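Local coordinates for membrane lipoprotein family protein (Aeropyrum pernix, PDB 4PEV) that probably serves as the extracytoplasmic solute-binding protein of an ABC transporter, holding adenosine in the cleft between its two domains, at residues Trp199-Ile203 with Pro398-Tyr404; Gln285-Asp289 with Gly350-Glu354; Phe157-Val162 with Leu326-Gly332; Ala185-Ala189 with Val220-Trp224. All coordinates share one frame; numbering follows the deposited sequence.

Contact 1: residues Trp199-Ile203 with Pro398-Tyr404; sequences WRFHI and PQDHDTY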
loop_
_atom_site.group_PDB
_atom_site.type_symbol
_atom_site.label_atom_id
_atom_site.label_comp_id
_atom_site.label_asym_id
_atom_site.label_seq_id
_atom_site.Cartn_x
_atom_site.Cartn_y
_atom_site.Cartn_z
ATOM N N TRP C 199 2.891 -9.211 -4.805
ATOM C CA TRP C 199 4.153 -9.901 -5.032
ATOM C C TRP C 199 5.284 -8.911 -4.753
ATOM O O TRP C 199 6.241 -9.227 -4.050
ATOM C CB TRP C 199 4.288 -10.411 -6.455
ATOM C CG TRP C 199 3.248 -11.374 -6.905
ATOM C CD1 TRP C 199 2.333 -12.020 -6.135
ATOM C CD2 TRP C 199 3.045 -11.837 -8.246
ATOM N NE1 TRP C 199 1.545 -12.847 -6.916
ATOM C CE2 TRP C 199 1.965 -12.755 -8.217
ATOM C CE3 TRP C 199 3.667 -11.558 -9.479
ATOM C CZ2 TRP C 199 1.484 -13.392 -9.376
ATOM C CZ3 TRP C 199 3.190 -12.188 -10.632
ATOM C CH2 TRP C 199 2.105 -13.094 -10.570
ATOM N N ARG C 200 5.154 -7.702 -5.284
ATOM C CA ARG C 200 6.178 -6.685 -5.100
ATOM C C ARG C 200 6.343 -6.268 -3.639
ATOM O O ARG C 200 7.472 -6.056 -3.183
ATOM C CB ARG C 200 5.885 -5.468 -5.974
ATOM C CG ARG C 200 5.925 -5.801 -7.451
ATOM C CD ARG C 200 6.060 -4.578 -8.348
ATOM N NE ARG C 200 4.773 -3.975 -8.667
ATOM C CZ ARG C 200 3.863 -4.536 -9.447
ATOM N NH1 ARG C 200 4.086 -5.732 -9.985
ATOM N NH2 ARG C 200 2.719 -3.901 -9.687
ATOM N N PHE C 201 5.226 -6.149 -2.916
ATOM C CA PHE C 201 5.275 -5.876 -1.477
ATOM C C PHE C 201 6.040 -6.997 -0.802
ATOM O O PHE C 201 7.018 -6.744 -0.113
ATOM C CB PHE C 201 3.869 -5.766 -0.838
ATOM C CG PHE C 201 3.219 -4.408 -0.994
ATOM C CD1 PHE C 201 3.650 -3.325 -0.246
ATOM C CD2 PHE C 201 2.156 -4.215 -1.877
ATOM C CE1 PHE C 201 3.040 -2.079 -0.378
ATOM C CE2 PHE C 201 1.552 -2.973 -2.016
ATOM C CZ PHE C 201 1.990 -1.905 -1.263
ATOM N N HIS C 202 5.589 -8.232 -1.020
ATOM C CA HIS C 202 6.178 -9.393 -0.367
ATOM C C HIS C 202 7.675 -9.409 -0.597
ATOM O O HIS C 202 8.451 -9.375 0.355
ATOM C CB HIS C 202 5.558 -10.694 -0.867
ATOM C CG HIS C 202 5.988 -11.898 -0.092
ATOM N ND1 HIS C 202 5.559 -13.169 -0.401
ATOM C CD2 HIS C 202 6.809 -12.031 0.979
ATOM C CE1 HIS C 202 6.087 -14.033 0.452
ATOM N NE2 HIS C 202 6.855 -13.370 1.294
ATOM N N ILE C 203 8.084 -9.436 -1.854
ATOM C CA ILE C 203 9.504 -9.433 -2.192
ATOM C C ILE C 203 10.268 -8.315 -1.497
ATOM O O ILE C 203 11.350 -8.541 -0.992
ATOM C CB ILE C 203 9.705 -9.305 -3.718
ATOM C CG1 ILE C 203 9.395 -10.642 -4.390
ATOM C CG2 ILE C 203 11.116 -8.834 -4.057
ATOM C CD1 ILE C 203 9.280 -10.536 -5.892
ATOM N N PRO C 398 8.652 -9.476 -11.091
ATOM C CA PRO C 398 8.366 -10.868 -11.486
ATOM C C PRO C 398 7.351 -11.023 -12.642
ATOM O O PRO C 398 6.287 -10.393 -12.640
ATOM C CB PRO C 398 7.828 -11.514 -10.196
ATOM C CG PRO C 398 7.575 -10.394 -9.245
ATOM C CD PRO C 398 8.496 -9.282 -9.639
ATOM N N GLN C 399 7.701 -11.877 -13.603
ATOM C CA GLN C 399 6.931 -12.058 -14.835
ATOM C C GLN C 399 5.703 -12.926 -14.545
ATOM O O GLN C 399 4.578 -12.539 -14.816
ATOM C CB GLN C 399 7.800 -12.746 -15.904
ATOM C CG GLN C 399 9.206 -12.163 -16.100
ATOM C CD GLN C 399 9.365 -11.302 -17.353
ATOM O OE1 GLN C 399 8.553 -11.356 -18.283
ATOM N NE2 GLN C 399 10.434 -10.507 -17.384
ATOM N N ASP C 400 5.964 -14.112 -13.991
ATOM C CA ASP C 400 4.959 -15.120 -13.660
ATOM C C ASP C 400 4.809 -15.176 -12.158
ATOM O O ASP C 400 5.584 -14.575 -11.423
ATOM C CB ASP C 400 5.432 -16.532 -14.069
ATOM C CG ASP C 400 5.613 -16.704 -15.559
ATOM O OD1 ASP C 400 4.647 -17.131 -16.234
ATOM O OD2 ASP C 400 6.741 -16.468 -16.047
ATOM N N HIS C 401 3.852 -15.980 -11.717
ATOM C CA HIS C 401 3.782 -16.398 -10.329
ATOM C C HIS C 401 4.961 -17.299 -9.949
ATOM O O HIS C 401 5.427 -17.266 -8.811
ATOM C CB HIS C 401 2.470 -17.131 -10.062
ATOM C CG HIS C 401 2.164 -17.282 -8.612
ATOM N ND1 HIS C 401 2.823 -18.182 -7.804
ATOM C CD2 HIS C 401 1.291 -16.628 -7.813
ATOM C CE1 HIS C 401 2.356 -18.089 -6.572
ATOM N NE2 HIS C 401 1.426 -17.152 -6.550
ATOM N N ASP C 402 5.424 -18.104 -10.903
ATOM C CA ASP C 402 6.511 -19.071 -10.673
ATOM C C ASP C 402 7.852 -18.380 -10.413
ATOM O O ASP C 402 8.627 -18.824 -9.567
ATOM C CB ASP C 402 6.611 -20.065 -11.843
ATOM C CG ASP C 402 5.391 -21.006 -11.922
ATOM O OD1 ASP C 402 4.235 -20.512 -11.901
ATOM O OD2 ASP C 402 5.585 -22.242 -11.997
ATOM N N THR C 403 8.100 -17.289 -11.130
ATOM C CA THR C 403 9.259 -16.433 -10.894
ATOM C C THR C 403 9.225 -15.786 -9.500
ATOM O O THR C 403 10.223 -15.800 -8.775
ATOM C CB THR C 403 9.289 -15.304 -11.939
ATOM O OG1 THR C 403 8.933 -15.836 -13.221
ATOM C CG2 THR C 403 10.660 -14.611 -11.994
ATOM N N TYR C 404 8.081 -15.192 -9.152
ATOM C CA TYR C 404 7.846 -14.632 -7.816
ATOM C C TYR C 404 8.111 -15.651 -6.737
ATOM O O TYR C 404 8.792 -15.354 -5.764
ATOM C CB TYR C 404 6.401 -14.136 -7.693
ATOM C CG TYR C 404 5.827 -14.040 -6.284
ATOM C CD1 TYR C 404 6.391 -13.204 -5.318
ATOM C CD2 TYR C 404 4.683 -14.753 -5.940
ATOM C CE1 TYR C 404 5.841 -13.105 -4.046
ATOM C CE2 TYR C 404 4.130 -14.667 -4.671
ATOM C CZ TYR C 404 4.702 -13.840 -3.726
ATOM O OH TYR C 404 4.121 -13.771 -2.479
#
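W199 lies flat against Y404 in an offset stack: the five-membered ring of the indole and the phenol ring have centroids 4.0 Å apart, and their planes are tilted by only 10°. The nearest pair is W199 CD1 and Y404 CE2 at 3.5 Å, with CD1 above the phenol face but displaced toward its rim. W199 CB sits over the same ring and adds a CH-pi contact, 3.9 Å from the Y404 centroid. H401 comes to the benzo side of the indole with its plane almost perpendicular, CD2 lying 3.6 Å from W199 CZ2.

One polar bond joins the segments. H202 ND1 and Y404 OH are 2.6 Å apart, and the bond is nearly straight at 173°, with the hydroxyl in the imidazole plane at the ring's edge. H202 can reach it because its CG is anti to the backbone N (chi1 -172°), which swings the ring out toward the phenol. Y404 OH also bonds Y226 OH, so two partners fix its position. The D194 carboxylate spans the other end of the cluster, OD1 taking W199 NE1 and OD2 taking H401 NE2.

The apolar part is smaller. I203 CD1 meets CG of the P398 ring at 3.8 Å and also rests at the edge of the Y404 ring; P398 CG in turn approaches W199 CE3.

Together these contacts dock helix 401-412 on helix 196-214, I203 also touching I407 and I408. Toward the sheet, H202 stacks on W224 of strand 222-226, while F201 packs on Y252 and V254 of strand 248-254 and touches the adenosine.

Contact 2: residues Gln285-Asp289 with Gly350-Glu354; sequences QEWYD and GQLPE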
loop_
_atom_site.group_PDB
_atom_site.type_symbol
_atom_site.label_atom_id
_atom_site.label_comp_id
_atom_site.label_asym_id
_atom_site.label_seq_id
_atom_site.Cartn_x
_atom_site.Cartn_y
_atom_site.Cartn_z
ATOM N N GLN C 285 -1.828 5.655 8.497
ATOM C CA GLN C 285 -2.952 5.163 9.283
ATOM C C GLN C 285 -2.707 5.204 10.799
ATOM O O GLN C 285 -3.466 4.607 11.560
ATOM C CB GLN C 285 -3.300 3.746 8.828
ATOM C CG GLN C 285 -3.719 3.679 7.370
ATOM C CD GLN C 285 -3.879 2.255 6.879
ATOM O OE1 GLN C 285 -2.912 1.512 6.764
ATOM N NE2 GLN C 285 -5.101 1.873 6.586
ATOM N N GLU C 286 -1.671 5.933 11.223
ATOM C CA GLU C 286 -1.265 5.972 12.629
ATOM C C GLU C 286 -2.402 6.473 13.499
ATOM O O GLU C 286 -2.627 5.989 14.610
ATOM C CB GLU C 286 -0.022 6.860 12.813
ATOM C CG GLU C 286 1.297 6.232 12.333
ATOM C CD GLU C 286 1.643 6.506 10.877
ATOM O OE1 GLU C 286 0.729 6.585 10.033
ATOM O OE2 GLU C 286 2.848 6.611 10.575
ATOM N N TRP C 287 -3.126 7.449 12.971
ATOM C CA TRP C 287 -4.279 8.041 13.651
ATOM C C TRP C 287 -5.295 7.024 14.138
ATOM O O TRP C 287 -6.027 7.305 15.072
ATOM C CB TRP C 287 -4.982 9.049 12.720
ATOM C CG TRP C 287 -5.582 8.414 11.525
ATOM C CD1 TRP C 287 -5.013 8.273 10.311
ATOM C CD2 TRP C 287 -6.865 7.783 11.452
ATOM N NE1 TRP C 287 -5.857 7.600 9.478
ATOM C CE2 TRP C 287 -7.006 7.292 10.153
ATOM C CE3 TRP C 287 -7.920 7.603 12.370
ATOM C CZ2 TRP C 287 -8.145 6.627 9.728
ATOM C CZ3 TRP C 287 -9.053 6.943 11.957
ATOM C CH2 TRP C 287 -9.158 6.458 10.640
ATOM N N TYR C 288 -5.371 5.861 13.499
ATOM C CA TYR C 288 -6.381 4.871 13.884
ATOM C C TYR C 288 -6.132 4.379 15.329
ATOM O O TYR C 288 -7.063 4.309 16.136
ATOM C CB TYR C 288 -6.465 3.723 12.858
ATOM C CG TYR C 288 -7.539 2.684 13.150
ATOM C CD1 TYR C 288 -8.871 2.906 12.812
ATOM C CD2 TYR C 288 -7.212 1.476 13.760
ATOM C CE1 TYR C 288 -9.847 1.960 13.077
ATOM C CE2 TYR C 288 -8.180 0.523 14.033
ATOM C CZ TYR C 288 -9.497 0.768 13.689
ATOM O OH TYR C 288 -10.448 -0.194 13.968
ATOM N N ASP C 289 -4.873 4.071 15.640
ATOM C CA ASP C 289 -4.418 3.868 17.022
ATOM C C ASP C 289 -2.921 4.104 17.081
ATOM O O ASP C 289 -2.154 3.254 16.649
ATOM C CB ASP C 289 -4.727 2.470 17.561
ATOM C CG ASP C 289 -4.121 2.238 18.948
ATOM O OD1 ASP C 289 -3.983 3.194 19.749
ATOM O OD2 ASP C 289 -3.758 1.094 19.242
ATOM N N GLY C 350 -14.887 13.023 11.862
ATOM C CA GLY C 350 -15.435 12.381 13.046
ATOM C C GLY C 350 -15.154 10.886 13.187
ATOM O O GLY C 350 -15.827 10.206 13.961
ATOM N N GLN C 351 -14.171 10.354 12.467
ATOM C CA GLN C 351 -13.781 8.956 12.689
ATOM C C GLN C 351 -12.387 8.790 13.355
ATOM O O GLN C 351 -11.788 7.720 13.308
ATOM C CB GLN C 351 -13.941 8.135 11.401
ATOM C CG GLN C 351 -12.992 8.486 10.278
ATOM C CD GLN C 351 -13.191 7.600 9.052
ATOM O OE1 GLN C 351 -13.473 6.401 9.163
ATOM N NE2 GLN C 351 -13.018 8.182 7.877
ATOM N N LEU C 352 -11.914 9.849 14.009
ATOM C CA LEU C 352 -10.737 9.784 14.850
ATOM C C LEU C 352 -11.177 9.361 16.247
ATOM O O LEU C 352 -12.188 9.852 16.737
ATOM C CB LEU C 352 -10.088 11.157 14.928
ATOM C CG LEU C 352 -8.781 11.262 15.726
ATOM C CD1 LEU C 352 -7.598 10.616 15.007
ATOM C CD2 LEU C 352 -8.494 12.725 15.989
ATOM N N PRO C 353 -10.420 8.466 16.910
ATOM C CA PRO C 353 -10.875 7.999 18.223
ATOM C C PRO C 353 -11.015 9.085 19.288
ATOM O O PRO C 353 -10.407 10.162 19.190
ATOM C CB PRO C 353 -9.800 6.986 18.635
ATOM C CG PRO C 353 -9.240 6.500 17.342
ATOM C CD PRO C 353 -9.243 7.709 16.450
ATOM N N GLU C 354 -11.812 8.772 20.304
ATOM C CA GLU C 354 -12.113 9.698 21.381
ATOM C C GLU C 354 -10.841 10.180 22.070
ATOM O O GLU C 354 -9.838 9.473 22.106
ATOM C CB GLU C 354 -13.033 9.018 22.396
ATOM C CG GLU C 354 -13.791 9.972 23.310
ATOM C CD GLU C 354 -14.813 9.248 24.182
ATOM O OE1 GLU C 354 -14.750 9.393 25.426
ATOM O OE2 GLU C 354 -15.667 8.516 23.624
#
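W287 and Y288 bring the turn 285-289 up against the loop 350-354. The turn starts with Q285, whose carbonyl O accepts Y288 N at 3.0 Å and whose side chain heads elsewhere, OE1 bonding Q281 N. E286 also takes no part in the loop contact and makes a salt bridge to R369. W287 does most of the touching. Its CG sits between the backbone N and the carbonyl carbon (chi1 65°), and the indole's six-membered end is thereby carried to the loop, where Q351 O lies close to the ring plane beside CZ3. L352 CD1 packs against W287 CB at 3.8 Å, and P353 CD is 3.5 Å from W287 O.

In the fold, 285-289 belongs to the connection between strands 277-282 and 293-299 of the mixed sheet, while G350 ends helix 336-348 in a Schellman motif, its positive phi turning the chain into the loop. The indole also packs on F342, A343 and A346 of that helix. With an alanine at W287, the space between turn, loop and helix 336-348 would probably be left unfilled, and the Q351 carbonyl would lose the ring edge beside it.

Next along, Y288 contributes its backbone: its O is 3.3 Å from P353 CG, while its side chain leaves the backbone on the side away from the loop, and OH bonds N264 OD1. Past it, D289 turns from the loop, and its OD2 is hydrogen-bonded to T292 OG1 ahead of strand 293-299.

Contact 3: residues Phe157-Val162 with Leu326-Gly332; sequences FREQEV and LKEGGLG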
loop_
_atom_site.group_PDB
_atom_site.type_symbol
_atom_site.label_atom_id
_atom_site.label_comp_id
_atom_site.label_asym_id
_atom_site.label_seq_id
_atom_site.Cartn_x
_atom_site.Cartn_y
_atom_site.Cartn_z
ATOM N N PHE C 157 3.264 1.176 -9.500
ATOM C CA PHE C 157 4.214 1.535 -8.453
ATOM C C PHE C 157 5.283 0.467 -8.337
ATOM O O PHE C 157 5.091 -0.672 -8.761
ATOM C CB PHE C 157 3.509 1.737 -7.118
ATOM C CG PHE C 157 2.547 2.893 -7.108
ATOM C CD1 PHE C 157 1.246 2.735 -7.567
ATOM C CD2 PHE C 157 2.934 4.125 -6.627
ATOM C CE1 PHE C 157 0.358 3.796 -7.557
ATOM C CE2 PHE C 157 2.053 5.193 -6.611
ATOM C CZ PHE C 157 0.763 5.029 -7.075
ATOM N N ARG C 158 6.421 0.851 -7.781
ATOM C CA ARG C 158 7.498 -0.089 -7.524
ATOM C C ARG C 158 7.493 -0.379 -6.020
ATOM O O ARG C 158 8.297 0.176 -5.263
ATOM C CB ARG C 158 8.830 0.500 -8.005
ATOM C CG ARG C 158 8.890 0.783 -9.508
ATOM C CD ARG C 158 10.296 1.193 -9.953
ATOM N NE ARG C 158 10.711 2.463 -9.350
ATOM C CZ ARG C 158 10.363 3.670 -9.799
ATOM N NH1 ARG C 158 9.607 3.803 -10.892
ATOM N NH2 ARG C 158 10.778 4.760 -9.154
ATOM N N GLU C 159 6.567 -1.247 -5.607
ATOM C CA GLU C 159 6.284 -1.511 -4.195
ATOM C C GLU C 159 7.449 -2.135 -3.454
ATOM O O GLU C 159 7.556 -2.001 -2.241
ATOM C CB GLU C 159 5.079 -2.440 -4.042
ATOM C CG GLU C 159 3.731 -1.796 -4.303
ATOM C CD GLU C 159 3.332 -1.755 -5.767
ATOM O OE1 GLU C 159 4.081 -2.251 -6.635
ATOM O OE2 GLU C 159 2.240 -1.225 -6.053
ATOM N N GLN C 160 8.316 -2.834 -4.172
ATOM C CA GLN C 160 9.527 -3.378 -3.572
ATOM C C GLN C 160 10.285 -2.272 -2.828
ATOM O O GLN C 160 10.833 -2.483 -1.730
ATOM C CB GLN C 160 10.440 -4.005 -4.635
ATOM C CG GLN C 160 9.767 -5.018 -5.561
ATOM C CD GLN C 160 9.503 -4.484 -6.969
ATOM O OE1 GLN C 160 9.015 -3.368 -7.159
ATOM N NE2 GLN C 160 9.828 -5.292 -7.965
ATOM N N GLU C 161 10.294 -1.085 -3.424
ATOM C CA GLU C 161 11.120 -0.010 -2.932
ATOM C C GLU C 161 10.690 0.367 -1.518
ATOM O O GLU C 161 11.502 0.293 -0.589
ATOM C CB GLU C 161 11.104 1.186 -3.903
ATOM C CG GLU C 161 11.668 0.846 -5.289
ATOM C CD GLU C 161 11.875 2.047 -6.218
ATOM O OE1 GLU C 161 11.666 3.212 -5.817
ATOM O OE2 GLU C 161 12.258 1.816 -7.384
ATOM N N VAL C 162 9.414 0.715 -1.339
ATOM C CA VAL C 162 8.908 1.121 -0.013
ATOM C C VAL C 162 8.796 -0.045 1.009
ATOM O O VAL C 162 9.104 0.133 2.185
ATOM C CB VAL C 162 7.569 1.893 -0.129
ATOM C CG1 VAL C 162 6.398 0.956 -0.410
ATOM C CG2 VAL C 162 7.303 2.704 1.127
ATOM N N LEU C 326 10.244 5.736 -4.903
ATOM C CA LEU C 326 10.825 6.718 -3.979
ATOM C C LEU C 326 11.303 7.939 -4.729
ATOM O O LEU C 326 11.024 9.037 -4.315
ATOM C CB LEU C 326 11.989 6.124 -3.183
ATOM C CG LEU C 326 11.700 4.839 -2.397
ATOM C CD1 LEU C 326 12.982 4.162 -1.922
ATOM C CD2 LEU C 326 10.767 5.127 -1.222
ATOM N N LYS C 327 11.991 7.741 -5.848
ATOM C CA LYS C 327 12.547 8.861 -6.591
ATOM C C LYS C 327 11.521 9.967 -6.896
ATOM O O LYS C 327 11.844 11.139 -6.797
ATOM C CB LYS C 327 13.231 8.399 -7.892
ATOM C CG LYS C 327 14.229 9.425 -8.435
ATOM C CD LYS C 327 14.507 9.272 -9.923
ATOM C CE LYS C 327 15.640 8.284 -10.188
ATOM N NZ LYS C 327 15.894 8.105 -11.645
ATOM N N GLU C 328 10.291 9.600 -7.247
ATOM C CA GLU C 328 9.292 10.584 -7.703
ATOM C C GLU C 328 8.407 11.146 -6.596
ATOM O O GLU C 328 7.629 12.047 -6.851
ATOM C CB GLU C 328 8.393 9.982 -8.786
ATOM C CG GLU C 328 9.142 9.490 -10.017
ATOM C CD GLU C 328 9.704 8.076 -9.885
ATOM O OE1 GLU C 328 9.678 7.485 -8.785
ATOM O OE2 GLU C 328 10.191 7.541 -10.898
ATOM N N GLY C 329 8.520 10.619 -5.380
ATOM C CA GLY C 329 7.583 10.925 -4.306
ATOM C C GLY C 329 6.386 9.990 -4.285
ATOM O O GLY C 329 5.507 10.122 -3.434
ATOM N N GLY C 330 6.345 9.036 -5.209
ATOM C CA GLY C 330 5.183 8.153 -5.360
ATOM C C GLY C 330 5.029 7.171 -4.211
ATOM O O GLY C 330 3.925 6.722 -3.900
ATOM N N LEU C 331 6.157 6.830 -3.597
ATOM C CA LEU C 331 6.192 5.997 -2.398
ATOM C C LEU C 331 7.005 6.708 -1.319
ATOM O O LEU C 331 7.844 7.545 -1.621
ATOM C CB LEU C 331 6.810 4.635 -2.723
ATOM C CG LEU C 331 6.180 3.899 -3.903
ATOM C CD1 LEU C 331 6.954 2.622 -4.176
ATOM C CD2 LEU C 331 4.705 3.593 -3.648
ATOM N N GLY C 332 6.748 6.385 -0.061
ATOM C CA GLY C 332 7.486 6.989 1.031
ATOM C C GLY C 332 7.110 6.381 2.357
ATOM O O GLY C 332 6.308 5.447 2.403
#
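R158 reaches across to E328, and L331 plugs in beside F157 and V162, where two chain crossings between the domains run next to each other. Segment 157-162 leaves the six-stranded parallel sheet for helix 159-181, and 326-332 passes from strand 320-324 of that sheet to strand 331-333 of the mixed one. Such paired crossings are consistent with the hinge of a type I periplasmic binding protein.

L331 has the largest share of the buried surface. Its CD2 meets F157 CD2 at 3.5 Å, its CB faces V162 CB at 3.9 Å, and CD1 comes up against R158 O. G330 O lies 3.6 Å from F157 CE2, oblique to the ring.

The polar side is built on carboxylates. R158 NH2 donates to E328 OE1 at 3.0 Å, on the syn lone pair, and more weakly to OE2; the guanidinium and carboxylate planes stand 52° apart. E161 OE1 accepts L326 N at 3.0 Å, nearly end-on to its C-O bond, with the extended glutamate chain running alongside L326.

A second layer sets these groups. R158 NH1 bonds S323 OG, and G325 N donates to E328 OE1, which is therefore gripped by two N-H groups. I388 of helix 375-389 packs on both E161 and L326. E159 faces the other way, its OE2 in a salt bridge with the adenosine-binding K299. Within the first segment, R158 NE bonds E161 OE2 at 2.6 Å; the oxygen lies in the guanidinium plane, but the nitrogen approaches it from 51° out of the carboxylate plane.

Contact 4: residues Ala185-Ala189 with Val220-Trp224; sequences AKAGA and VEMVW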
loop_
_atom_site.group_PDB
_atom_site.type_symbol
_atom_site.label_atom_id
_atom_site.label_comp_id
_atom_site.label_asym_id
_atom_site.label_seq_id
_atom_site.Cartn_x
_atom_site.Cartn_y
_atom_site.Cartn_z
ATOM N N ALA C 185 10.307 -12.587 18.898
ATOM C CA ALA C 185 9.395 -11.681 18.209
ATOM C C ALA C 185 9.692 -11.712 16.738
ATOM O O ALA C 185 10.782 -11.329 16.330
ATOM C CB ALA C 185 9.570 -10.260 18.712
ATOM N N LYS C 186 8.715 -12.132 15.937
ATOM C CA LYS C 186 8.865 -12.128 14.484
ATOM C C LYS C 186 8.190 -10.935 13.805
ATOM O O LYS C 186 7.306 -10.286 14.374
ATOM C CB LYS C 186 8.310 -13.412 13.906
ATOM C CG LYS C 186 8.865 -14.641 14.583
ATOM C CD LYS C 186 8.298 -15.889 13.952
ATOM C CE LYS C 186 8.481 -17.075 14.864
ATOM N NZ LYS C 186 7.907 -18.269 14.204
ATOM N N ALA C 187 8.643 -10.646 12.587
ATOM C CA ALA C 187 7.982 -9.687 11.722
ATOM C C ALA C 187 6.884 -10.429 10.977
ATOM O O ALA C 187 6.880 -11.654 10.933
ATOM C CB ALA C 187 8.969 -9.068 10.746
ATOM N N GLY C 188 5.939 -9.696 10.413
ATOM C CA GLY C 188 4.793 -10.335 9.804
ATOM C C GLY C 188 4.081 -9.427 8.847
ATOM O O GLY C 188 4.387 -8.241 8.760
ATOM N N ALA C 189 3.138 -10.006 8.114
ATOM C CA ALA C 189 2.270 -9.237 7.236
ATOM C C ALA C 189 0.999 -10.003 7.005
ATOM O O ALA C 189 1.044 -11.206 6.776
ATOM C CB ALA C 189 2.948 -8.966 5.906
ATOM N N VAL C 220 15.989 -12.512 12.383
ATOM C CA VAL C 220 14.579 -12.188 12.571
ATOM C C VAL C 220 13.782 -12.891 11.492
ATOM O O VAL C 220 14.047 -12.699 10.310
ATOM C CB VAL C 220 14.307 -10.668 12.450
ATOM C CG1 VAL C 220 12.809 -10.382 12.450
ATOM C CG2 VAL C 220 15.005 -9.878 13.557
ATOM N N GLU C 221 12.796 -13.683 11.894
ATOM C CA GLU C 221 11.953 -14.401 10.942
ATOM C C GLU C 221 10.764 -13.568 10.487
ATOM O O GLU C 221 10.368 -12.633 11.176
ATOM C CB GLU C 221 11.467 -15.687 11.561
ATOM C CG GLU C 221 12.620 -16.596 11.904
ATOM C CD GLU C 221 12.167 -17.970 12.345
ATOM O OE1 GLU C 221 10.976 -18.140 12.709
ATOM O OE2 GLU C 221 13.019 -18.883 12.330
HETATM N N MSE C 222 10.214 -13.909 9.321
HETATM C CA MSE C 222 9.095 -13.168 8.740
HETATM C C MSE C 222 8.034 -14.112 8.242
HETATM O O MSE C 222 8.318 -15.079 7.548
HETATM C CB MSE C 222 9.543 -12.257 7.600
HETATM C CG MSE C 222 8.488 -11.184 7.291
HETATM SE SE MSE C 222 7.169 -11.706 5.890
HETATM C CE MSE C 222 8.347 -11.527 4.318
ATOM N N VAL C 223 6.791 -13.818 8.601
ATOM C CA VAL C 223 5.655 -14.647 8.239
ATOM C C VAL C 223 4.679 -13.815 7.444
ATOM O O VAL C 223 4.166 -12.801 7.926
ATOM C CB VAL C 223 4.943 -15.197 9.478
ATOM C CG1 VAL C 223 3.685 -15.976 9.080
ATOM C CG2 VAL C 223 5.925 -16.053 10.281
ATOM N N TRP C 224 4.430 -14.260 6.221
ATOM C CA TRP C 224 3.568 -13.564 5.294
ATOM C C TRP C 224 2.353 -14.427 5.025
ATOM O O TRP C 224 2.496 -15.562 4.599
ATOM C CB TRP C 224 4.324 -13.325 4.009
ATOM C CG TRP C 224 3.542 -12.657 2.975
ATOM C CD1 TRP C 224 2.618 -13.224 2.150
ATOM C CD2 TRP C 224 3.619 -11.283 2.612
ATOM N NE1 TRP C 224 2.124 -12.286 1.282
ATOM C CE2 TRP C 224 2.718 -11.082 1.545
ATOM C CE3 TRP C 224 4.359 -10.199 3.088
ATOM C CZ2 TRP C 224 2.529 -9.837 0.946
ATOM C CZ3 TRP C 224 4.178 -8.965 2.490
ATOM C CH2 TRP C 224 3.268 -8.794 1.424
#
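K186 at the start of strand 186-191 and E221 just before strand 222-226 lie side by side and point the same way; the two strands are parallel and, with helix 196-214 between them, form a beta-alpha-beta unit. Both chains are extended beyond CG, so the lysine methylenes run along the glutamate, CD 4.0 Å from E221 CB. At the end, K186 NZ makes a long, weak salt bridge to E221 OE1 at 3.4 Å, and NZ also has a weak bond to Q246 O. A leucine in its place would probably leave the E221 carboxylate without its charged mate.

Further on, side chains alternate between the faces of the sheet. A187 and selenomethionine M222 share one face, A187 CB being 4.1 Å from M222 CG; from there M222 bends toward Y205 and L206 of helix 196-214. A189 and W224 follow on that face. A chi1 of 178° carries the W224 indole away from its own backbone N, and its CE3 comes to lie 3.4 Å from A189 CB. V223 faces the other way, paired with G188, and touches V248.

Strand 222-226 is outermost in the sheet within this chain. A187 bonds it through both backbone polar groups: its N donates to E221 O at 3.0 Å, and its O accepts V223 N at 3.2 Å. The next bond, A189 N to V223 O, is 3.0 Å long, with the donor in the carbonyl plane.

Overall arrangement
Contacts 1, 3 and 4 form a connected group, whereas contact 2 stands apart, its centre about 33 Å from that of contact 1 on the opposite side of the chain's centre. Contact 3 lies at the crossing between the two sheets and touches contact 1 through the R200 NE to E159 OE1 salt bridge. Contact 1 in turn packs on contact 4, because helix 196-214 connects the two strands of contact 4. Contact 4 is nested inside the loop closed by contact 3 and comes before contact 2 along the chain. Contacts 2, 3 and 4 all adjoin the mixed sheet. Contacts 1 and 3 link the C-terminal helix 401-412, through adenosine-lining helix 196-214, to the probable hinge.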